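PDB 5HZL: Lmo2445 protein from Listeria monocytogenes EGD-e, which is of unknown function but, as a secreted, calcium-binding internalin-like protein with leucine-rich repeats, may act in adhesion or protein recognition. Local coordinates for residues A[273-279]-A[292-298]; A[224-229]-A[254-258]; A[124-130]-A[146-152]. All coordinates share one frame; numbering follows the deposited sequence.

Interaction 1: A[273-279]-A[292-298]; sequences GEHLLEI and YDFPVTI
Strands 273-279 and 292-298 run antiparallel, axes 4.5 Å apart at closest and 158° between directions, with four hydrogen-bonded pairs from G273–I298 to I279–Y292 giving eight backbone bonds. G273 has a phi of 117°, where a residue without CB is at home. P295, which has no N-H to offer, falls at a non-hydrogen-bonded pair opposite L276 and so costs this ladder nothing; its CG meets L276 CD1 at 4.1 Å. On the same face T297 OG1 donates to E274 OE1 (3.0 Å), meeting the carboxylate on its syn side but out of its plane; the glutamate reaches it because its chain bends at chi2 (-63°). E278 and D293 lie side by side there, pointing the same way, and the closeness of two carboxylates would probably raise the pKa of one; K243 gives E278 a weak, long ion pair. The other face is largely apolar. I279 CD1 comes obliquely to F294 CE2 (3.5 Å), L277 CD1 meets V296 CG2 (3.9 Å), and the terminal CD1 of I298 crosses to H275 CD2 (3.4 Å). That imidazole is held by Q271 O at NE2 and D244 OD1 at ND1, which may favour its charged form. V220, touching I279 and F294, covers part of this layer. The strands form a beta hairpin in the C-terminal domain, whose E-set family assignment suggests an immunoglobulin-like sandwich.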
loop_
_atom_site.group_PDB
_atom_site.type_symbol
_atom_site.label_atom_id
_atom_site.label_comp_id
_atom_site.label_asym_id
_atom_site.label_seq_id
_atom_site.Cartn_x
_atom_site.Cartn_y
_atom_site.Cartn_z
ATOM N N GLY A 273 -36.023 6.847 2.799
ATOM C CA GLY A 273 -35.398 6.801 1.483
ATOM C C GLY A 273 -33.899 6.642 1.610
ATOM O O GLY A 273 -33.370 6.363 2.695
ATOM N N GLU A 274 -33.224 6.830 0.482
ATOM C CA GLU A 274 -31.774 6.704 0.390
ATOM C C GLU A 274 -31.072 7.987 0.827
ATOM O O GLU A 274 -31.500 9.082 0.479
ATOM C CB GLU A 274 -31.382 6.357 -1.048
ATOM C CG GLU A 274 -32.017 5.070 -1.570
ATOM C CD GLU A 274 -31.592 3.822 -0.802
ATOM O OE1 GLU A 274 -30.472 3.798 -0.243
ATOM O OE2 GLU A 274 -32.373 2.849 -0.783
ATOM N N HIS A 275 -29.997 7.838 1.595
ATOM C CA HIS A 275 -29.220 8.968 2.088
ATOM C C HIS A 275 -27.736 8.600 2.148
ATOM O O HIS A 275 -27.369 7.540 2.657
ATOM C CB HIS A 275 -29.690 9.392 3.489
ATOM C CG HIS A 275 -31.087 9.933 3.538
ATOM N ND1 HIS A 275 -31.388 11.255 3.272
ATOM C CD2 HIS A 275 -32.266 9.337 3.843
ATOM C CE1 HIS A 275 -32.690 11.447 3.398
ATOM N NE2 HIS A 275 -33.246 10.299 3.745
ATOM N N LEU A 276 -26.892 9.477 1.617
ATOM C CA LEU A 276 -25.454 9.286 1.639
ATOM C C LEU A 276 -24.945 10.331 2.632
ATOM O O LEU A 276 -25.000 11.533 2.372
ATOM C CB LEU A 276 -24.855 9.496 0.252
ATOM C CG LEU A 276 -23.343 9.315 0.150
ATOM C CD1 LEU A 276 -22.969 7.890 0.549
ATOM C CD2 LEU A 276 -22.851 9.651 -1.251
ATOM N N LEU A 277 -24.469 9.867 3.777
ATOM C CA LEU A 277 -23.977 10.760 4.816
ATOM C C LEU A 277 -22.480 10.902 4.712
ATOM O O LEU A 277 -21.781 9.943 4.433
ATOM C CB LEU A 277 -24.391 10.222 6.173
ATOM C CG LEU A 277 -25.911 10.282 6.350
ATOM C CD1 LEU A 277 -26.381 9.352 7.447
ATOM C CD2 LEU A 277 -26.366 11.708 6.599
ATOM N N GLU A 278 -21.991 12.106 4.944
ATOM C CA GLU A 278 -20.576 12.369 4.845
ATOM C C GLU A 278 -20.058 13.222 5.993
ATOM O O GLU A 278 -20.691 14.190 6.384
ATOM C CB GLU A 278 -20.297 13.040 3.498
ATOM C CG GLU A 278 -18.852 13.480 3.277
ATOM C CD GLU A 278 -18.600 14.047 1.887
ATOM O OE1 GLU A 278 -19.097 13.474 0.889
ATOM O OE2 GLU A 278 -17.873 15.061 1.791
ATOM N N ILE A 279 -18.905 12.826 6.520
ATOM C CA ILE A 279 -18.217 13.536 7.577
ATOM C C ILE A 279 -16.995 14.089 6.861
ATOM O O ILE A 279 -16.151 13.332 6.422
ATOM C CB ILE A 279 -17.780 12.613 8.724
ATOM C CG1 ILE A 279 -19.002 11.943 9.351
ATOM C CG2 ILE A 279 -17.033 13.412 9.784
ATOM C CD1 ILE A 279 -18.682 10.935 10.442
ATOM N N TYR A 292 -15.353 10.867 4.971
ATOM C CA TYR A 292 -15.888 9.502 5.048
ATOM C C TYR A 292 -17.366 9.420 4.718
ATOM O O TYR A 292 -18.141 10.115 5.321
ATOM C CB TYR A 292 -15.653 8.950 6.448
ATOM C CG TYR A 292 -14.191 8.933 6.817
ATOM C CD1 TYR A 292 -13.349 7.945 6.325
ATOM C CD2 TYR A 292 -13.644 9.897 7.654
ATOM C CE1 TYR A 292 -11.996 7.909 6.651
ATOM C CE2 TYR A 292 -12.293 9.868 7.983
ATOM C CZ TYR A 292 -11.471 8.868 7.473
ATOM O OH TYR A 292 -10.141 8.829 7.797
ATOM N N ASP A 293 -17.740 8.565 3.765
ATOM C CA ASP A 293 -19.147 8.387 3.360
ATOM C C ASP A 293 -19.803 7.165 3.989
ATOM O O ASP A 293 -19.184 6.107 4.143
ATOM C CB ASP A 293 -19.299 8.292 1.836
ATOM C CG ASP A 293 -19.082 9.620 1.122
ATOM O OD1 ASP A 293 -18.786 10.651 1.773
ATOM O OD2 ASP A 293 -19.226 9.620 -0.121
ATOM N N PHE A 294 -21.080 7.320 4.320
ATOM C CA PHE A 294 -21.866 6.277 4.950
ATOM C C PHE A 294 -23.184 6.159 4.204
ATOM O O PHE A 294 -24.062 6.983 4.412
ATOM C CB PHE A 294 -22.098 6.648 6.417
ATOM C CG PHE A 294 -20.828 6.955 7.156
ATOM C CD1 PHE A 294 -20.074 5.940 7.717
ATOM C CD2 PHE A 294 -20.372 8.254 7.266
ATOM C CE1 PHE A 294 -18.893 6.213 8.391
ATOM C CE2 PHE A 294 -19.192 8.539 7.941
ATOM C CZ PHE A 294 -18.448 7.522 8.501
ATOM N N PRO A 295 -23.310 5.174 3.288
ATOM C CA PRO A 295 -24.588 5.007 2.578
ATOM C C PRO A 295 -25.630 4.469 3.559
ATOM O O PRO A 295 -25.379 3.480 4.250
ATOM C CB PRO A 295 -24.273 3.977 1.485
ATOM C CG PRO A 295 -22.788 3.892 1.423
ATOM C CD PRO A 295 -22.283 4.247 2.783
ATOM N N VAL A 296 -26.781 5.127 3.631
ATOM C CA VAL A 296 -27.830 4.725 4.557
ATOM C C VAL A 296 -29.215 4.713 3.927
ATOM O O VAL A 296 -29.548 5.565 3.104
ATOM C CB VAL A 296 -27.849 5.669 5.781
ATOM C CG1 VAL A 296 -28.979 5.304 6.752
ATOM C CG2 VAL A 296 -26.506 5.614 6.499
ATOM N N THR A 297 -30.004 3.720 4.333
ATOM C CA THR A 297 -31.380 3.554 3.892
ATOM C C THR A 297 -32.211 3.694 5.154
ATOM O O THR A 297 -32.036 2.924 6.097
ATOM C CB THR A 297 -31.616 2.175 3.260
ATOM O OG1 THR A 297 -30.741 2.025 2.138
ATOM C CG2 THR A 297 -33.067 2.025 2.808
ATOM N N ILE A 298 -33.089 4.693 5.170
ATOM C CA ILE A 298 -33.955 4.952 6.304
ATOM C C ILE A 298 -35.346 4.411 5.958
ATOM O O ILE A 298 -35.874 4.726 4.884
ATOM C CB ILE A 298 -34.012 6.463 6.604
ATOM C CG1 ILE A 298 -32.607 7.005 6.861
ATOM C CG2 ILE A 298 -34.869 6.747 7.828
ATOM C CD1 ILE A 298 -32.555 8.498 7.093
#

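Interaction 2: A[224-229]-A[254-258]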
loop_
_atom_site.group_PDB
_atom_site.type_symbol
_atom_site.label_atom_id
_atom_site.label_comp_id
_atom_site.label_asym_id
_atom_site.label_seq_id
_atom_site.Cartn_x
_atom_site.Cartn_y
_atom_site.Cartn_z
ATOM N N PHE A 224 -10.056 7.898 13.227
ATOM C CA PHE A 224 -9.309 9.054 12.731
ATOM C C PHE A 224 -9.752 10.369 13.380
ATOM O O PHE A 224 -8.914 11.201 13.729
ATOM C CB PHE A 224 -9.435 9.152 11.199
ATOM C CG PHE A 224 -8.694 10.322 10.606
ATOM C CD1 PHE A 224 -9.318 11.554 10.462
ATOM C CD2 PHE A 224 -7.365 10.197 10.205
ATOM C CE1 PHE A 224 -8.638 12.633 9.931
ATOM C CE2 PHE A 224 -6.683 11.276 9.670
ATOM C CZ PHE A 224 -7.319 12.495 9.536
ATOM N N ILE A 225 -11.065 10.546 13.530
ATOM C CA ILE A 225 -11.628 11.761 14.130
ATOM C C ILE A 225 -11.015 12.080 15.496
ATOM O O ILE A 225 -10.657 13.222 15.781
ATOM C CB ILE A 225 -13.170 11.658 14.267
ATOM C CG1 ILE A 225 -13.817 11.649 12.878
ATOM C CG2 ILE A 225 -13.739 12.837 15.055
ATOM C CD1 ILE A 225 -15.312 11.405 12.888
ATOM N N TYR A 226 -10.875 11.059 16.321
ATOM C CA TYR A 226 -10.347 11.234 17.657
ATOM C C TYR A 226 -8.822 11.266 17.706
ATOM O O TYR A 226 -8.250 12.068 18.426
ATOM C CB TYR A 226 -10.924 10.144 18.550
ATOM C CG TYR A 226 -12.437 10.148 18.561
ATOM C CD1 TYR A 226 -13.158 9.482 17.574
ATOM C CD2 TYR A 226 -13.148 10.813 19.557
ATOM C CE1 TYR A 226 -14.540 9.482 17.581
ATOM C CE2 TYR A 226 -14.535 10.810 19.579
ATOM C CZ TYR A 226 -15.226 10.145 18.588
ATOM O OH TYR A 226 -16.599 10.126 18.585
ATOM N N GLN A 227 -8.172 10.396 16.945
ATOM C CA GLN A 227 -6.705 10.330 16.895
ATOM C C GLN A 227 -6.083 11.626 16.369
ATOM O O GLN A 227 -4.990 12.003 16.787
ATOM C CB GLN A 227 -6.272 9.151 16.038
ATOM C CG GLN A 227 -6.661 7.812 16.642
ATOM C CD GLN A 227 -6.370 6.628 15.735
ATOM O OE1 GLN A 227 -6.497 6.700 14.510
ATOM N NE2 GLN A 227 -5.998 5.524 16.339
ATOM N N ALA A 228 -6.788 12.313 15.474
ATOM C CA ALA A 228 -6.315 13.581 14.914
ATOM C C ALA A 228 -5.918 14.574 16.009
ATOM O O ALA A 228 -4.987 15.360 15.829
ATOM C CB ALA A 228 -7.383 14.196 14.017
ATOM N N LEU A 229 -6.618 14.507 17.146
ATOM C CA LEU A 229 -6.368 15.380 18.302
ATOM C C LEU A 229 -4.970 15.243 18.891
ATOM O O LEU A 229 -4.488 16.169 19.526
ATOM C CB LEU A 229 -7.440 15.176 19.373
ATOM C CG LEU A 229 -8.851 15.525 18.884
ATOM C CD1 LEU A 229 -9.888 15.186 19.942
ATOM C CD2 LEU A 229 -8.951 16.986 18.460
ATOM N N TYR A 254 -16.057 20.083 17.198
ATOM C CA TYR A 254 -15.241 18.891 17.100
ATOM C C TYR A 254 -15.392 18.086 18.412
ATOM O O TYR A 254 -15.343 18.667 19.499
ATOM C CB TYR A 254 -13.783 19.289 16.825
ATOM C CG TYR A 254 -12.979 18.203 16.174
ATOM C CD1 TYR A 254 -12.932 18.108 14.782
ATOM C CD2 TYR A 254 -12.281 17.265 16.927
ATOM C CE1 TYR A 254 -12.210 17.108 14.153
ATOM C CE2 TYR A 254 -11.547 16.259 16.313
ATOM C CZ TYR A 254 -11.514 16.180 14.919
ATOM O OH TYR A 254 -10.786 15.184 14.284
ATOM N N PRO A 255 -15.600 16.756 18.318
ATOM C CA PRO A 255 -15.756 15.961 19.537
ATOM C C PRO A 255 -14.483 15.799 20.368
ATOM O O PRO A 255 -13.407 16.258 19.982
ATOM C CB PRO A 255 -16.213 14.600 19.004
ATOM C CG PRO A 255 -15.612 14.525 17.650
ATOM C CD PRO A 255 -15.725 15.917 17.112
ATOM N N THR A 256 -14.639 15.140 21.511
ATOM C CA THR A 256 -13.546 14.879 22.441
ATOM C C THR A 256 -13.480 13.375 22.715
ATOM O O THR A 256 -14.511 12.699 22.774
ATOM C CB THR A 256 -13.775 15.637 23.762
ATOM O OG1 THR A 256 -15.000 15.207 24.346
ATOM C CG2 THR A 256 -13.867 17.144 23.525
ATOM N N TYR A 257 -12.272 12.856 22.885
ATOM C CA TYR A 257 -12.093 11.435 23.154
ATOM C C TYR A 257 -12.247 11.110 24.647
ATOM O O TYR A 257 -11.671 11.811 25.497
ATOM C CB TYR A 257 -10.714 10.987 22.677
ATOM C CG TYR A 257 -10.468 9.513 22.875
ATOM C CD1 TYR A 257 -11.170 8.565 22.114
ATOM C CD2 TYR A 257 -9.526 9.049 23.798
ATOM C CE1 TYR A 257 -10.955 7.202 22.279
ATOM C CE2 TYR A 257 -9.303 7.684 23.963
ATOM C CZ TYR A 257 -10.019 6.766 23.198
ATOM O OH TYR A 257 -9.817 5.410 23.346
ATOM N N ASP A 258 -13.025 10.063 24.964
ATOM C CA ASP A 258 -13.210 9.620 26.364
ATOM C C ASP A 258 -13.307 8.091 26.534
ATOM O O ASP A 258 -13.719 7.629 27.600
ATOM C CB ASP A 258 -14.357 10.386 27.110
ATOM C CG ASP A 258 -15.756 10.209 26.481
ATOM O OD1 ASP A 258 -15.952 9.450 25.510
ATOM O OD2 ASP A 258 -16.695 10.857 26.984
#
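Y254 turns its CG away from its own backbone N (chi1 -157°), which carries the phenol back across to the 224-229 segment, while in I225 a chi1 of -67° leaves CG2 as the branch presented to the loop. There CG2 lies 3.6 Å from P255 CG, the rigid proline ring packing against the isoleucine's branch methyl. Y254 OH donates to I225 O, which lies beside the rim of the phenol, close to the ring plane; the modelled length is doubtfully short at this resolution. L229 N bonds to Y226 O rather than to I225 O, the oxygen that the Y254 hydroxyl approaches. Y283 OH gives the Y254 hydroxyl a second partner. L229 and Y254 run alongside with their ends pointing opposite ways, the leucine's side-branch methyl CD2 coming obliquely to CE2 of the Y254 ring, while CD1, the branch that continues the chain, sits 3.7 Å from P255 O. Y226 serves the far end of the loop. T256 O lies at the edge of its ring, 3.7 Å from CE2, and Y226 CD2 lies in the plane of the Y257 ring, the side chains lying roughly perpendicular, with Y226 CB 3.9 Å from Y257 CD1. Y226 OH bonds weakly to M262 O. Y257, whose ring also meets Y261, has a bound calcium ion about 6 Å from its side chain. Here a tyrosine- and proline-rich loop of the Lmo2445-like C-terminal domain covers the short helix 223-227 beside a calcium site.

Interaction 3: A[124-130]-A[146-152]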
loop_
_atom_site.group_PDB
_atom_site.type_symbol
_atom_site.label_atom_id
_atom_site.label_comp_id
_atom_site.label_asym_id
_atom_site.label_seq_id
_atom_site.Cartn_x
_atom_site.Cartn_y
_atom_site.Cartn_z
ATOM N N LEU A 124 17.393 -4.330 1.879
ATOM C CA LEU A 124 16.365 -3.456 1.327
ATOM C C LEU A 124 16.375 -2.118 2.081
ATOM O O LEU A 124 16.237 -2.072 3.302
ATOM C CB LEU A 124 14.978 -4.122 1.348
ATOM C CG LEU A 124 13.900 -3.423 0.510
ATOM C CD1 LEU A 124 14.288 -3.401 -0.961
ATOM C CD2 LEU A 124 12.554 -4.107 0.668
ATOM N N THR A 125 16.541 -1.046 1.320
ATOM C CA THR A 125 16.635 0.319 1.820
ATOM C C THR A 125 15.487 1.222 1.372
ATOM O O THR A 125 15.084 2.128 2.115
ATOM C CB THR A 125 18.005 0.894 1.352
ATOM O OG1 THR A 125 19.029 0.262 2.116
ATOM C CG2 THR A 125 18.151 2.404 1.559
ATOM N N ASN A 126 14.971 0.982 0.171
ATOM C CA ASN A 126 13.913 1.799 -0.373
ATOM C C ASN A 126 12.865 0.986 -1.101
ATOM O O ASN A 126 13.192 0.035 -1.773
ATOM C CB ASN A 126 14.532 2.773 -1.359
ATOM C CG ASN A 126 13.505 3.671 -2.007
ATOM O OD1 ASN A 126 12.715 4.317 -1.342
ATOM N ND2 ASN A 126 13.510 3.707 -3.317
ATOM N N VAL A 127 11.608 1.388 -0.996
ATOM C CA VAL A 127 10.521 0.681 -1.656
ATOM C C VAL A 127 9.468 1.703 -2.116
ATOM O O VAL A 127 9.001 2.482 -1.312
ATOM C CB VAL A 127 9.956 -0.421 -0.709
ATOM C CG1 VAL A 127 9.364 0.158 0.572
ATOM C CG2 VAL A 127 8.911 -1.268 -1.400
ATOM N N ASP A 128 9.146 1.724 -3.413
ATOM C CA ASP A 128 8.140 2.633 -4.019
ATOM C C ASP A 128 6.942 1.779 -4.465
ATOM O O ASP A 128 6.950 1.192 -5.545
ATOM C CB ASP A 128 8.729 3.418 -5.211
ATOM C CG ASP A 128 7.720 4.424 -5.860
ATOM O OD1 ASP A 128 6.613 4.655 -5.315
ATOM O OD2 ASP A 128 8.050 5.011 -6.931
ATOM N N LEU A 129 5.924 1.716 -3.609
ATOM C CA LEU A 129 4.706 0.942 -3.853
ATOM C C LEU A 129 3.500 1.852 -4.051
ATOM O O LEU A 129 2.355 1.450 -3.858
ATOM C CB LEU A 129 4.478 -0.012 -2.680
ATOM C CG LEU A 129 5.508 -1.128 -2.540
ATOM C CD1 LEU A 129 5.462 -1.761 -1.161
ATOM C CD2 LEU A 129 5.307 -2.180 -3.623
ATOM N N SER A 130 3.765 3.079 -4.467
ATOM C CA SER A 130 2.709 4.035 -4.701
ATOM C C SER A 130 1.849 3.647 -5.915
ATOM O O SER A 130 2.343 3.079 -6.876
ATOM C CB SER A 130 3.333 5.405 -4.952
ATOM O OG SER A 130 4.186 5.373 -6.090
ATOM N N GLY A 146 15.616 -3.172 7.647
ATOM C CA GLY A 146 16.565 -2.132 7.265
ATOM C C GLY A 146 16.018 -0.982 6.446
ATOM O O GLY A 146 16.770 -0.066 6.132
ATOM N N LEU A 147 14.725 -1.017 6.104
ATOM C CA LEU A 147 14.101 0.051 5.313
ATOM C C LEU A 147 14.309 1.477 5.835
ATOM O O LEU A 147 14.178 1.738 7.037
ATOM C CB LEU A 147 12.603 -0.205 5.137
ATOM C CG LEU A 147 12.183 -1.265 4.112
ATOM C CD1 LEU A 147 10.710 -1.629 4.249
ATOM C CD2 LEU A 147 12.492 -0.801 2.689
ATOM N N VAL A 148 14.639 2.379 4.911
ATOM C CA VAL A 148 14.857 3.790 5.217
ATOM C C VAL A 148 13.687 4.624 4.718
ATOM O O VAL A 148 13.285 5.569 5.389
ATOM C CB VAL A 148 16.181 4.315 4.611
ATOM C CG1 VAL A 148 16.339 5.824 4.832
ATOM C CG2 VAL A 148 17.350 3.541 5.206
ATOM N N SER A 149 13.149 4.286 3.552
ATOM C CA SER A 149 12.022 5.036 3.002
ATOM C C SER A 149 11.009 4.151 2.288
ATOM O O SER A 149 11.368 3.319 1.465
ATOM C CB SER A 149 12.503 6.124 2.048
ATOM O OG SER A 149 13.147 5.553 0.950
ATOM N N ILE A 150 9.743 4.384 2.631
ATOM C CA ILE A 150 8.576 3.690 2.112
ATOM C C ILE A 150 7.607 4.682 1.494
ATOM O O ILE A 150 7.214 5.661 2.128
ATOM C CB ILE A 150 7.827 2.992 3.259
ATOM C CG1 ILE A 150 8.698 1.866 3.839
ATOM C CG2 ILE A 150 6.479 2.444 2.788
ATOM C CD1 ILE A 150 8.106 1.206 5.067
ATOM N N ASN A 151 7.207 4.413 0.261
ATOM C CA ASN A 151 6.247 5.257 -0.413
ATOM C C ASN A 151 5.043 4.399 -0.789
ATOM O O ASN A 151 5.192 3.443 -1.553
ATOM C CB ASN A 151 6.892 5.899 -1.630
ATOM C CG ASN A 151 5.969 6.844 -2.374
ATOM O OD1 ASN A 151 4.827 7.075 -2.009
ATOM N ND2 ASN A 151 6.477 7.388 -3.439
HETATM N N MSE A 152 3.878 4.738 -0.222
HETATM C CA MSE A 152 2.612 4.044 -0.502
HETATM C C MSE A 152 1.539 5.083 -0.757
HETATM O O MSE A 152 0.382 4.950 -0.347
HETATM C CB MSE A 152 2.275 3.039 0.597
HETATM C CG MSE A 152 2.971 1.712 0.324
HETATM SE SE MSE A 152 2.456 0.332 1.642
HETATM C CE MSE A 152 2.943 1.269 3.305
#
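T125 O is gripped by two amides in succession, V148 N at 2.8 Å and S149 N at 3.2 Å, tying the residue before strand 126-128 to the start of strand 149-151. S149 OG donates to N126 OD1 (2.6 Å), tilted 29° from the amide plane; N126 swings its amide toward the serine with CG opposite the backbone N (chi1 179°), and its ND2 turns to N105 OD1 on the preceding strand. Such parallel strands, with one short strand per turn, build the concave sheet of a leucine-rich repeat, and L124, V127, L129 and N132 fit the LxxLxLxxN pattern, N132 ND2 bonding to L129 O. Equivalent apolar residues stack from turn to turn: L124 CG on L147 CD2 (3.7 Å), V127 CG1 on I150 CG1 (3.7 Å), and L129 CB on CG of the selenomethionine M152 (3.8 Å). On the polar face D128 and N151 lie side by side with carboxylate and amide planes only 5° apart, yet bond to different partners. D128 OD1 receives S130 OG on its syn side, a little out of the carboxylate plane, and that hydroxyl also meets N109 ND2, while N151 OD1 accepts from E153 N.

In the fold
Read from the N terminus, the three contacts follow one another in series, none enclosing or crossing another. Interaction 3 comes first and closes a loop with 15 residues between its segments, the return part of a 23-residue leucine-rich turn, joining neighbouring strands of its seven-stranded parallel sheet. In the C-terminal domain, interaction 2 closes a 24-residue loop that contains strands 240-244 and 247-250, bringing helix 223-227 to the loop before strand 262-264. Interaction 1 then closes the final hairpin, 12 residues between its segments. Interactions 1 and 2 touch, Y292 packing on F224 and I279 on I225, and thus share one core; interaction 3 stays about 14 Å from either at the nearest atoms.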